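Local coordinates for transcriptional regulator, IclR family (Alicyclobacillus acidocaldarius subsp. acidocaldarius, PDB 5TJJ), which probably binds DNA and regulates transcription as a member of the IclR family, with a helix-turn-helix domain joined to a GAF-like C-terminal domain, at residues G102-L107 with A122-D127; I131-G136 with S223-T228; A144-C149 with G198-G203; V209-Q214 with K249-S254. One frame throughout, in Å; residues are numbered along the deposited sequence.

Contact 1 (G102-L107 with A122-D127); sequences GMTAVL and AEPPGD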
loop_
_atom_site.group_PDB
_atom_site.type_symbol
_atom_site.label_atom_id
_atom_site.label_comp_id
_atom_site.label_asym_id
_atom_site.label_seq_id
_atom_site.Cartn_x
_atom_site.Cartn_y
_atom_site.Cartn_z
ATOM N N GLY A 102 14.079 -27.169 -2.373
ATOM C CA GLY A 102 15.430 -27.524 -1.878
ATOM C C GLY A 102 16.569 -26.789 -2.614
ATOM O O GLY A 102 17.692 -27.269 -2.652
HETATM N N MSE A 103 16.272 -25.625 -3.196
HETATM C CA MSE A 103 17.237 -24.823 -3.959
HETATM C C MSE A 103 17.415 -23.502 -3.295
HETATM O O MSE A 103 16.570 -23.062 -2.505
HETATM C CB MSE A 103 16.750 -24.577 -5.382
HETATM C CG MSE A 103 16.657 -25.904 -6.128
HETATM SE SE MSE A 103 16.015 -25.674 -7.982
HETATM C CE MSE A 103 15.914 -27.563 -8.566
ATOM N N THR A 104 18.520 -22.835 -3.609
ATOM C CA THR A 104 18.740 -21.490 -3.090
ATOM C C THR A 104 17.932 -20.552 -3.982
ATOM O O THR A 104 18.006 -20.617 -5.166
ATOM C CB THR A 104 20.231 -21.133 -3.023
ATOM O OG1 THR A 104 20.836 -21.921 -1.996
ATOM C CG2 THR A 104 20.438 -19.651 -2.721
ATOM N N ALA A 105 17.143 -19.695 -3.372
ATOM C CA ALA A 105 16.281 -18.788 -4.091
ATOM C C ALA A 105 16.810 -17.365 -3.945
ATOM O O ALA A 105 17.344 -16.989 -2.906
ATOM C CB ALA A 105 14.855 -18.908 -3.570
ATOM N N VAL A 106 16.661 -16.574 -4.994
ATOM C CA VAL A 106 17.330 -15.302 -5.089
ATOM C C VAL A 106 16.417 -14.253 -5.714
ATOM O O VAL A 106 15.680 -14.522 -6.681
ATOM C CB VAL A 106 18.624 -15.476 -5.889
ATOM C CG1 VAL A 106 19.222 -14.132 -6.273
ATOM C CG2 VAL A 106 19.637 -16.258 -5.074
ATOM N N LEU A 107 16.481 -13.046 -5.161
ATOM C CA LEU A 107 15.690 -11.924 -5.654
ATOM C C LEU A 107 16.616 -10.939 -6.403
ATOM O O LEU A 107 17.497 -10.333 -5.793
ATOM C CB LEU A 107 14.971 -11.250 -4.476
ATOM C CG LEU A 107 14.115 -10.041 -4.784
ATOM C CD1 LEU A 107 13.010 -10.397 -5.773
ATOM C CD2 LEU A 107 13.537 -9.489 -3.490
ATOM N N ALA A 122 17.529 -16.730 0.004
ATOM C CA ALA A 122 16.963 -17.643 0.967
ATOM C C ALA A 122 17.488 -19.037 0.653
ATOM O O ALA A 122 17.215 -19.612 -0.401
ATOM C CB ALA A 122 15.470 -17.607 0.893
ATOM N N GLU A 123 18.304 -19.551 1.559
ATOM C CA GLU A 123 18.865 -20.871 1.443
ATOM C C GLU A 123 17.748 -21.819 1.871
ATOM O O GLU A 123 16.889 -21.422 2.657
ATOM C CB GLU A 123 20.097 -20.997 2.347
ATOM C CG GLU A 123 21.261 -20.052 1.978
ATOM C CD GLU A 123 22.358 -19.891 3.063
ATOM O OE1 GLU A 123 22.194 -20.285 4.261
ATOM O OE2 GLU A 123 23.434 -19.346 2.714
ATOM N N PRO A 124 17.716 -23.047 1.323
ATOM C CA PRO A 124 16.732 -24.032 1.796
ATOM C C PRO A 124 16.990 -24.487 3.258
ATOM O O PRO A 124 18.126 -24.441 3.737
ATOM C CB PRO A 124 16.875 -25.202 0.796
ATOM C CG PRO A 124 18.255 -25.099 0.283
ATOM C CD PRO A 124 18.619 -23.626 0.307
ATOM N N PRO A 125 15.926 -24.899 3.963
ATOM C CA PRO A 125 16.047 -25.214 5.394
ATOM C C PRO A 125 16.854 -26.492 5.682
ATOM O O PRO A 125 17.038 -27.339 4.807
ATOM C CB PRO A 125 14.585 -25.372 5.853
ATOM C CG PRO A 125 13.839 -25.788 4.621
ATOM C CD PRO A 125 14.543 -25.057 3.480
ATOM N N GLY A 126 17.328 -26.600 6.916
ATOM C CA GLY A 126 18.089 -27.747 7.370
ATOM C C GLY A 126 19.563 -27.413 7.393
ATOM O O GLY A 126 19.978 -26.297 7.073
ATOM N N ASP A 127 20.331 -28.410 7.788
ATOM C CA ASP A 127 21.754 -28.328 7.874
ATOM C C ASP A 127 22.381 -29.163 6.727
ATOM O O ASP A 127 21.754 -30.052 6.173
ATOM C CB ASP A 127 22.199 -28.818 9.257
ATOM C CG ASP A 127 21.695 -27.908 10.421
ATOM O OD1 ASP A 127 21.783 -26.662 10.326
ATOM O OD2 ASP A 127 21.230 -28.444 11.448
#

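Contact 2 (I131-G136 with S223-T228); sequences IAVSVG and SCLTMT. With GOL (glycerol), chain C.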
loop_
_atom_site.group_PDB
_atom_site.type_symbol
_atom_site.label_atom_id
_atom_site.label_comp_id
_atom_site.label_asym_id
_atom_site.label_seq_id
_atom_site.Cartn_x
_atom_site.Cartn_y
_atom_site.Cartn_z
ATOM N N ILE A 131 24.283 -23.682 -1.632
ATOM C CA ILE A 131 24.864 -22.659 -2.463
ATOM C C ILE A 131 24.502 -21.325 -1.838
ATOM O O ILE A 131 23.322 -21.045 -1.620
ATOM C CB ILE A 131 24.307 -22.745 -3.893
ATOM C CG1 ILE A 131 24.657 -24.096 -4.492
ATOM C CG2 ILE A 131 24.873 -21.645 -4.766
ATOM C CD1 ILE A 131 23.785 -24.445 -5.679
ATOM N N ALA A 132 25.513 -20.516 -1.545
ATOM C CA ALA A 132 25.312 -19.192 -0.986
ATOM C C ALA A 132 25.768 -18.158 -2.017
ATOM O O ALA A 132 26.729 -18.401 -2.757
ATOM C CB ALA A 132 26.096 -19.040 0.302
ATOM N N VAL A 133 25.097 -17.007 -2.023
ATOM C CA VAL A 133 25.366 -15.918 -2.958
ATOM C C VAL A 133 25.625 -14.650 -2.187
ATOM O O VAL A 133 25.180 -14.492 -1.060
ATOM C CB VAL A 133 24.179 -15.609 -3.919
ATOM C CG1 VAL A 133 23.899 -16.773 -4.829
ATOM C CG2 VAL A 133 22.917 -15.209 -3.178
ATOM N N SER A 134 26.301 -13.710 -2.816
ATOM C CA SER A 134 26.550 -12.431 -2.166
ATOM C C SER A 134 25.464 -11.421 -2.549
ATOM O O SER A 134 25.396 -10.946 -3.704
ATOM C CB SER A 134 27.942 -11.942 -2.541
ATOM O OG SER A 134 28.840 -13.049 -2.542
ATOM N N VAL A 135 24.605 -11.116 -1.583
ATOM C CA VAL A 135 23.746 -9.947 -1.669
ATOM C C VAL A 135 24.633 -8.721 -1.985
ATOM O O VAL A 135 25.624 -8.436 -1.281
ATOM C CB VAL A 135 22.883 -9.771 -0.386
ATOM C CG1 VAL A 135 22.123 -8.461 -0.378
ATOM C CG2 VAL A 135 21.877 -10.920 -0.276
ATOM N N GLY A 136 24.295 -8.045 -3.080
ATOM C CA GLY A 136 25.067 -6.915 -3.576
ATOM C C GLY A 136 25.855 -7.177 -4.847
ATOM O O GLY A 136 26.257 -6.230 -5.514
ATOM N N SER A 223 14.660 -16.121 -8.892
ATOM C CA SER A 223 15.508 -17.158 -9.463
ATOM C C SER A 223 15.903 -18.229 -8.445
ATOM O O SER A 223 15.971 -17.963 -7.262
ATOM C CB SER A 223 16.738 -16.500 -10.028
ATOM O OG SER A 223 17.517 -17.461 -10.690
ATOM N N CYS A 224 16.159 -19.439 -8.929
ATOM C CA CYS A 224 16.594 -20.580 -8.098
ATOM C C CYS A 224 17.930 -21.069 -8.624
ATOM O O CYS A 224 18.077 -21.302 -9.832
ATOM C CB CYS A 224 15.605 -21.745 -8.197
ATOM S SG CYS A 224 14.358 -21.717 -6.921
ATOM N N LEU A 225 18.886 -21.253 -7.729
ATOM C CA LEU A 225 20.179 -21.835 -8.084
ATOM C C LEU A 225 20.269 -23.254 -7.552
ATOM O O LEU A 225 19.845 -23.526 -6.433
ATOM C CB LEU A 225 21.343 -20.990 -7.544
ATOM C CG LEU A 225 21.319 -19.504 -7.945
ATOM C CD1 LEU A 225 22.544 -18.787 -7.394
ATOM C CD2 LEU A 225 21.234 -19.322 -9.452
ATOM N N THR A 226 20.808 -24.143 -8.374
ATOM C CA THR A 226 21.175 -25.480 -7.955
ATOM C C THR A 226 22.402 -25.957 -8.743
ATOM O O THR A 226 22.820 -25.320 -9.714
ATOM C CB THR A 226 19.987 -26.471 -8.082
ATOM O OG1 THR A 226 20.352 -27.718 -7.484
ATOM C CG2 THR A 226 19.534 -26.719 -9.525
HETATM N N MSE A 227 22.958 -27.077 -8.318
HETATM C CA MSE A 227 24.072 -27.705 -9.003
HETATM C C MSE A 227 23.537 -28.472 -10.173
HETATM O O MSE A 227 22.584 -29.230 -10.041
HETATM C CB MSE A 227 24.786 -28.694 -8.106
HETATM C CG MSE A 227 25.359 -27.953 -6.907
HETATM SE SE MSE A 227 26.677 -29.069 -5.950
HETATM C CE MSE A 227 25.513 -30.231 -4.836
ATOM N N THR A 228 24.152 -28.278 -11.328
ATOM C CA THR A 228 23.733 -28.942 -12.559
ATOM C C THR A 228 23.871 -30.447 -12.461
ATOM O O THR A 228 23.014 -31.163 -12.937
ATOM C CB THR A 228 24.592 -28.493 -13.748
ATOM O OG1 THR A 228 24.796 -27.083 -13.685
ATOM C CG2 THR A 228 23.926 -28.834 -15.059
HETATM C C1 GOL C . 21.607 -28.200 -4.022
HETATM O O1 GOL C . 22.107 -28.551 -5.328
HETATM C C2 GOL C . 21.446 -26.684 -3.903
HETATM O O2 GOL C . 20.321 -26.245 -4.669
HETATM C C3 GOL C . 21.249 -26.218 -2.462
HETATM O O3 GOL C . 21.366 -24.783 -2.390
#

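Contact 3 (A144-C149 with G198-G203); sequences AAFGRC and GELWPG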
loop_
_atom_site.group_PDB
_atom_site.type_symbol
_atom_site.label_atom_id
_atom_site.label_comp_id
_atom_site.label_asym_id
_atom_site.label_seq_id
_atom_site.Cartn_x
_atom_site.Cartn_y
_atom_site.Cartn_z
ATOM N N ALA A 144 22.811 -15.127 -18.116
ATOM C CA ALA A 144 22.168 -16.333 -17.564
ATOM C C ALA A 144 20.619 -16.221 -17.520
ATOM O O ALA A 144 20.052 -15.311 -18.137
ATOM C CB ALA A 144 22.767 -16.664 -16.184
ATOM N N ALA A 145 19.950 -17.135 -16.814
ATOM C CA ALA A 145 18.485 -17.197 -16.795
ATOM C C ALA A 145 17.812 -15.893 -16.371
ATOM O O ALA A 145 16.835 -15.441 -17.011
ATOM C CB ALA A 145 18.005 -18.343 -15.913
ATOM N N PHE A 146 18.335 -15.292 -15.307
ATOM C CA PHE A 146 17.736 -14.072 -14.779
ATOM C C PHE A 146 17.912 -12.853 -15.688
ATOM O O PHE A 146 17.023 -11.992 -15.715
ATOM C CB PHE A 146 18.157 -13.764 -13.332
ATOM C CG PHE A 146 19.618 -13.630 -13.126
ATOM C CD1 PHE A 146 20.279 -12.465 -13.480
ATOM C CD2 PHE A 146 20.344 -14.666 -12.543
ATOM C CE1 PHE A 146 21.649 -12.340 -13.278
ATOM C CE2 PHE A 146 21.707 -14.540 -12.335
ATOM C CZ PHE A 146 22.356 -13.371 -12.692
ATOM N N GLY A 147 19.040 -12.778 -16.402
ATOM C CA GLY A 147 19.257 -11.761 -17.408
ATOM C C GLY A 147 18.190 -11.806 -18.502
ATOM O O GLY A 147 17.497 -10.820 -18.770
ATOM N N ARG A 148 18.034 -12.979 -19.102
ATOM C CA ARG A 148 17.004 -13.203 -20.107
ATOM C C ARG A 148 15.566 -12.877 -19.658
ATOM O O ARG A 148 14.723 -12.534 -20.500
ATOM C CB ARG A 148 17.038 -14.665 -20.549
ATOM C CG ARG A 148 18.265 -15.038 -21.346
ATOM C CD ARG A 148 18.016 -16.284 -22.178
ATOM N NE ARG A 148 18.261 -17.495 -21.413
ATOM C CZ ARG A 148 19.459 -17.957 -21.088
ATOM N NH1 ARG A 148 20.572 -17.328 -21.471
ATOM N NH2 ARG A 148 19.537 -19.071 -20.386
ATOM N N CYS A 149 15.267 -13.024 -18.366
ATOM C CA CYS A 149 13.948 -12.643 -17.889
ATOM C C CYS A 149 13.713 -11.150 -17.888
ATOM O O CYS A 149 12.580 -10.750 -18.051
ATOM C CB CYS A 149 13.645 -13.178 -16.504
ATOM S SG CYS A 149 13.333 -14.936 -16.480
ATOM N N GLY A 198 25.200 -23.518 -16.392
ATOM C CA GLY A 198 26.594 -23.164 -16.382
ATOM C C GLY A 198 26.952 -21.997 -17.263
ATOM O O GLY A 198 28.049 -21.968 -17.791
ATOM N N GLU A 199 26.062 -21.017 -17.385
ATOM C CA GLU A 199 26.310 -19.856 -18.247
ATOM C C GLU A 199 27.134 -18.784 -17.552
ATOM O O GLU A 199 27.946 -18.146 -18.202
ATOM C CB GLU A 199 25.014 -19.296 -18.819
ATOM C CG GLU A 199 24.429 -20.201 -19.904
ATOM C CD GLU A 199 23.069 -19.737 -20.428
ATOM O OE1 GLU A 199 22.886 -18.517 -20.692
ATOM O OE2 GLU A 199 22.168 -20.597 -20.592
ATOM N N LEU A 200 26.967 -18.604 -16.245
ATOM C CA LEU A 200 27.912 -17.773 -15.469
ATOM C C LEU A 200 28.913 -18.557 -14.630
ATOM O O LEU A 200 30.055 -18.150 -14.524
ATOM C CB LEU A 200 27.183 -16.820 -14.528
ATOM C CG LEU A 200 26.430 -15.674 -15.175
ATOM C CD1 LEU A 200 25.844 -14.831 -14.053
ATOM C CD2 LEU A 200 27.287 -14.832 -16.110
ATOM N N TRP A 201 28.479 -19.643 -13.998
ATOM C CA TRP A 201 29.342 -20.404 -13.091
ATOM C C TRP A 201 29.380 -21.852 -13.520
ATOM O O TRP A 201 28.340 -22.480 -13.621
ATOM C CB TRP A 201 28.785 -20.334 -11.682
ATOM C CG TRP A 201 28.774 -18.980 -11.105
ATOM C CD1 TRP A 201 29.852 -18.238 -10.784
ATOM C CD2 TRP A 201 27.630 -18.211 -10.752
ATOM N NE1 TRP A 201 29.460 -17.039 -10.271
ATOM C CE2 TRP A 201 28.096 -16.998 -10.228
ATOM C CE3 TRP A 201 26.252 -18.424 -10.836
ATOM C CZ2 TRP A 201 27.241 -16.000 -9.762
ATOM C CZ3 TRP A 201 25.385 -17.417 -10.380
ATOM C CH2 TRP A 201 25.892 -16.227 -9.841
ATOM N N PRO A 202 30.576 -22.402 -13.762
ATOM C CA PRO A 202 30.594 -23.833 -14.076
ATOM C C PRO A 202 29.933 -24.626 -12.946
ATOM O O PRO A 202 30.135 -24.292 -11.783
ATOM C CB PRO A 202 32.071 -24.164 -14.185
ATOM C CG PRO A 202 32.774 -22.869 -14.270
ATOM C CD PRO A 202 31.922 -21.863 -13.574
ATOM N N GLY A 203 29.088 -25.591 -13.309
ATOM C CA GLY A 203 28.389 -26.452 -12.343
ATOM C C GLY A 203 27.068 -25.967 -11.782
ATOM O O GLY A 203 26.375 -26.738 -11.128
#

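Contact 4 (V209-Q214 with K249-S254); sequences VPVFNQ and KVSAWS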
loop_
_atom_site.group_PDB
_atom_site.type_symbol
_atom_site.label_atom_id
_atom_site.label_comp_id
_atom_site.label_asym_id
_atom_site.label_seq_id
_atom_site.Cartn_x
_atom_site.Cartn_y
_atom_site.Cartn_z
ATOM N N VAL A 209 12.087 -16.456 -13.271
ATOM C CA VAL A 209 10.777 -16.023 -13.681
ATOM C C VAL A 209 10.684 -14.539 -13.415
ATOM O O VAL A 209 11.169 -14.076 -12.386
ATOM C CB VAL A 209 9.692 -16.775 -12.885
ATOM C CG1 VAL A 209 8.287 -16.227 -13.182
ATOM C CG2 VAL A 209 9.743 -18.226 -13.260
ATOM N N PRO A 210 10.065 -13.795 -14.333
ATOM C CA PRO A 210 9.939 -12.346 -14.175
ATOM C C PRO A 210 8.839 -11.937 -13.195
ATOM O O PRO A 210 7.859 -12.671 -13.051
ATOM C CB PRO A 210 9.580 -11.879 -15.578
ATOM C CG PRO A 210 8.879 -13.038 -16.195
ATOM C CD PRO A 210 9.589 -14.244 -15.653
ATOM N N VAL A 211 9.022 -10.787 -12.523
ATOM C CA VAL A 211 7.939 -10.142 -11.743
ATOM C C VAL A 211 7.560 -8.865 -12.475
ATOM O O VAL A 211 8.429 -8.037 -12.739
ATOM C CB VAL A 211 8.390 -9.807 -10.295
ATOM C CG1 VAL A 211 7.346 -9.032 -9.509
ATOM C CG2 VAL A 211 8.741 -11.074 -9.567
ATOM N N PHE A 212 6.275 -8.702 -12.795
ATOM C CA PHE A 212 5.811 -7.504 -13.489
ATOM C C PHE A 212 5.254 -6.490 -12.505
ATOM O O PHE A 212 4.745 -6.861 -11.460
ATOM C CB PHE A 212 4.739 -7.859 -14.509
ATOM C CG PHE A 212 5.159 -8.931 -15.467
ATOM C CD1 PHE A 212 5.914 -8.613 -16.605
ATOM C CD2 PHE A 212 4.789 -10.263 -15.251
ATOM C CE1 PHE A 212 6.309 -9.607 -17.487
ATOM C CE2 PHE A 212 5.179 -11.259 -16.149
ATOM C CZ PHE A 212 5.952 -10.928 -17.255
ATOM N N ASN A 213 5.331 -5.213 -12.849
ATOM C CA ASN A 213 4.786 -4.141 -12.006
ATOM C C ASN A 213 3.584 -3.488 -12.686
ATOM O O ASN A 213 3.043 -4.034 -13.663
ATOM C CB ASN A 213 5.889 -3.131 -11.653
ATOM C CG ASN A 213 6.337 -2.312 -12.827
ATOM O OD1 ASN A 213 5.692 -2.252 -13.872
ATOM N ND2 ASN A 213 7.465 -1.687 -12.668
ATOM N N GLN A 214 3.146 -2.341 -12.172
ATOM C CA GLN A 214 1.912 -1.732 -12.670
ATOM C C GLN A 214 2.007 -1.151 -14.097
ATOM O O GLN A 214 0.998 -1.008 -14.738
ATOM C CB GLN A 214 1.299 -0.751 -11.655
ATOM C CG GLN A 214 1.886 0.640 -11.578
ATOM C CD GLN A 214 3.045 0.719 -10.613
ATOM O OE1 GLN A 214 3.931 -0.157 -10.603
ATOM N NE2 GLN A 214 3.046 1.773 -9.779
ATOM N N LYS A 249 2.218 -13.758 -7.325
ATOM C CA LYS A 249 1.867 -13.013 -6.088
ATOM C C LYS A 249 2.602 -11.683 -5.946
ATOM O O LYS A 249 1.983 -10.647 -5.777
ATOM C CB LYS A 249 2.103 -13.868 -4.850
ATOM C CG LYS A 249 1.150 -15.046 -4.740
ATOM C CD LYS A 249 1.562 -15.958 -3.599
ATOM C CE LYS A 249 0.663 -17.181 -3.546
ATOM N NZ LYS A 249 0.590 -17.772 -2.177
ATOM N N VAL A 250 3.919 -11.728 -6.074
ATOM C CA VAL A 250 4.769 -10.543 -6.020
ATOM C C VAL A 250 4.446 -9.534 -7.135
ATOM O O VAL A 250 4.510 -8.338 -6.889
ATOM C CB VAL A 250 6.276 -10.904 -6.052
ATOM C CG1 VAL A 250 7.159 -9.666 -5.860
ATOM C CG2 VAL A 250 6.615 -11.899 -4.946
ATOM N N SER A 251 4.114 -10.022 -8.339
ATOM C CA SER A 251 3.578 -9.167 -9.413
ATOM C C SER A 251 2.315 -8.471 -8.969
ATOM O O SER A 251 2.250 -7.257 -9.057
ATOM C CB SER A 251 3.331 -9.928 -10.723
ATOM O OG SER A 251 4.562 -10.458 -11.203
ATOM N N ALA A 252 1.351 -9.197 -8.426
ATOM C CA ALA A 252 0.168 -8.517 -7.839
ATOM C C ALA A 252 0.574 -7.453 -6.757
ATOM O O ALA A 252 0.018 -6.347 -6.730
ATOM C CB ALA A 252 -0.854 -9.518 -7.291
ATOM N N TRP A 253 1.566 -7.760 -5.914
ATOM C CA TRP A 253 1.997 -6.802 -4.861
ATOM C C TRP A 253 2.786 -5.593 -5.405
ATOM O O TRP A 253 2.878 -4.550 -4.759
ATOM C CB TRP A 253 2.804 -7.506 -3.778
ATOM C CG TRP A 253 2.137 -8.748 -3.254
ATOM C CD1 TRP A 253 0.805 -9.054 -3.278
ATOM C CD2 TRP A 253 2.781 -9.834 -2.624
ATOM N NE1 TRP A 253 0.591 -10.269 -2.715
ATOM C CE2 TRP A 253 1.792 -10.774 -2.302
ATOM C CE3 TRP A 253 4.116 -10.118 -2.304
ATOM C CZ2 TRP A 253 2.088 -11.977 -1.650
ATOM C CZ3 TRP A 253 4.411 -11.318 -1.662
ATOM C CH2 TRP A 253 3.393 -12.231 -1.342
ATOM N N SER A 254 3.327 -5.734 -6.611
ATOM C CA SER A 254 3.990 -4.641 -7.288
ATOM C C SER A 254 2.991 -3.872 -8.131
ATOM O O SER A 254 3.416 -3.052 -8.924
ATOM C CB SER A 254 5.100 -5.161 -8.202
ATOM O OG SER A 254 5.920 -6.099 -7.554
#

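Contact 1 (G102-L107 with A122-D127)
A105 and A122 close the open end of a beta-hairpin in the GAF-like domain as an antiparallel, hydrogen-bonded pair. A105 N donates a hydrogen bond to A122 O at 3.0 Å, almost straight (178°), and A122 N answers to A105 O at 2.9 Å. The two methyl groups share the face of the sheet that helix 86-101 covers, A105 lying on L94 and A122 on H95. The hairpin joins strands 104-110 and 115-122, and just past this pair the second strand gives way to a loop. E123 there packs against R130 and A132 of the same long loop. Next, P124 lays its ring along the backbone of 102-104: P124 CG is 3.7 Å from G102 O, and P124 CD sits 3.5 Å from M103 O. P124 CD is also 3.6 Å from T104 OG1. That hydroxyl stands beside its own backbone N, opposite the carbonyl carbon (chi1 -70°), and spends its polarity elsewhere, on I131 O and on a bound glycerol. With an alanine in place of P124, the CG and CD carbons would be gone, so the G102 and M103 carbonyls would probably lose their apolar cover and the departing loop some of its rigidity.

Contact 2 (I131-G136 with S223-T228)
I131 places CG1 beside its backbone N (chi1 -61°) and then runs out nearly straight (chi2 161°), which drops the terminal CD1 onto the backbone of strand 218-227. I131 CD1 comes to rest 3.6 Å from T226 CA and 4.0 Å from M227 CG. Two residues on, V133 also holds CG1 opposite its carbonyl carbon, and V133 CG1 meets L225 CD1 at 3.5 Å, the two side chains running across one another at a slant. Y118 touches both V133 and L225, while I204 packs on I131, so the loop lies against neighbouring strands of the sheet as well.

Polar contact between the two segments is made through a glycerol, probably carried over from the crystallisation liquor. I131 N donates to glycerol O3 at 3.2 Å in a straight bond (179°). At the other end glycerol O1 pairs with T226 OG1 at 2.9 Å and receives a weak bond from M227 N at 3.4 Å. An alanine at I131 would lack CG1, CG2 and CD1, and is likely to open a gap over the T226 backbone and leave the loop held less firmly to the strand. The side chains of the two segments thus meet one another only through carbon, although I131 CD1 also rests on the peptide backbone; the backbone and hydroxyl groups beside them can hold a small polyol, which by itself does not mark an effector site.

Contact 3 (A144-C149 with G198-G203)
R148 and E199 form a buried salt bridge between helix 144-151 and the turn that joins strands 194-197 and 204-212 at the edge of the main sheet. The grip is end-on and double. R148 NH1 donates to E199 OE1 at 2.7 Å, meeting its syn lone pair within the guanidinium plane and along a nearly straight line (172°). R148 NH2 reaches E199 OE2 at 3.0 Å, also on the syn side but tilted out of the carboxylate plane. With the two flat groups only 28° apart, each fixes the rotation of the other. A bend in the arginine chain at chi3 (-86°) folds the guanidinium back over the first turn of its own helix, so that A144 O lies above one face, toward its rim. Helix and turn both belong to the GAF-like C-terminal domain, where 194-197 is an outermost strand of the antiparallel sheet within this chain. R148 NH2 has a further partner in V195 O, which ties the charge to that strand, and Y181, L184 and V188 of helix 178-191 pack against the same side chain. Enclosed in this way, the pair probably neutralises two charges that would be costly to bury singly. Beside it, L200 CG lies 3.9 Å from A144 CB, and L200 CD1 approaches F146 CZ at 4.0 Å, leucine and phenylalanine crossing at about a right angle. The F146 ring also meets that of F139.

Contact 4 (V209-Q214 with K249-S254)
S251 uses its hydroxyl to accept a hydrogen bond from F212 N, with F212 N and S251 OG 2.9 Å apart. The oxygen stands beside the serine's own backbone N (chi1 -61°) and in turn bonds to A247 O one helical turn back, so it links the helix backbone to that of the strand. The reverse approach is softer: S251 CA directs a C-H towards F212 O at 3.3 Å. Beside these bonds V211 CG1 packs 3.7 Å from V250 CG1 and also lies against the serine hydroxyl. At the helix end, S254 CB packs 3.7 Å from F212 O, and S254 OG donates back to V250 O at 2.7 Å. That carbonyl also accepts S254 N from the opposite face of its plane, so S254 is tied to it by both backbone and hydroxyl. In the next shell Y153 meets the F212 ring edge-to-face, N213 OD1 accepts hydrogen bonds from the backbone N of Q215 and K217, and W253 and A252 pack against P71 and Y72 of the second subunit. The axes of 249-253 and 209-212 approach to 6.8 Å and run nearly parallel, 22° apart, while V211 packs on L220 and F212 on V218 of the adjacent strand 218-227.

In the fold
Three of the four contacts draw on one six-stranded antiparallel sheet. Contacts 1 and 2 have centres about 8 Å apart and share the glycerol, which T104, I131 and segment 223-228 all bind; T104 OG1 and I131 O, 2.7 Å apart, join them directly. Contact 3 is nested in the loop that contact 2 closes, with centres about 10 Å apart, and T228 N meets G203 O at 2.7 Å, a probable hydrogen bond. Contact 4 lies near the centre of the chain, about 21 Å from contacts 1 and 2 (centre to centre). Its centre is about 22 Å from that of contact 3, yet C149 SG packs 3.8 Å from V209 N of contact 4.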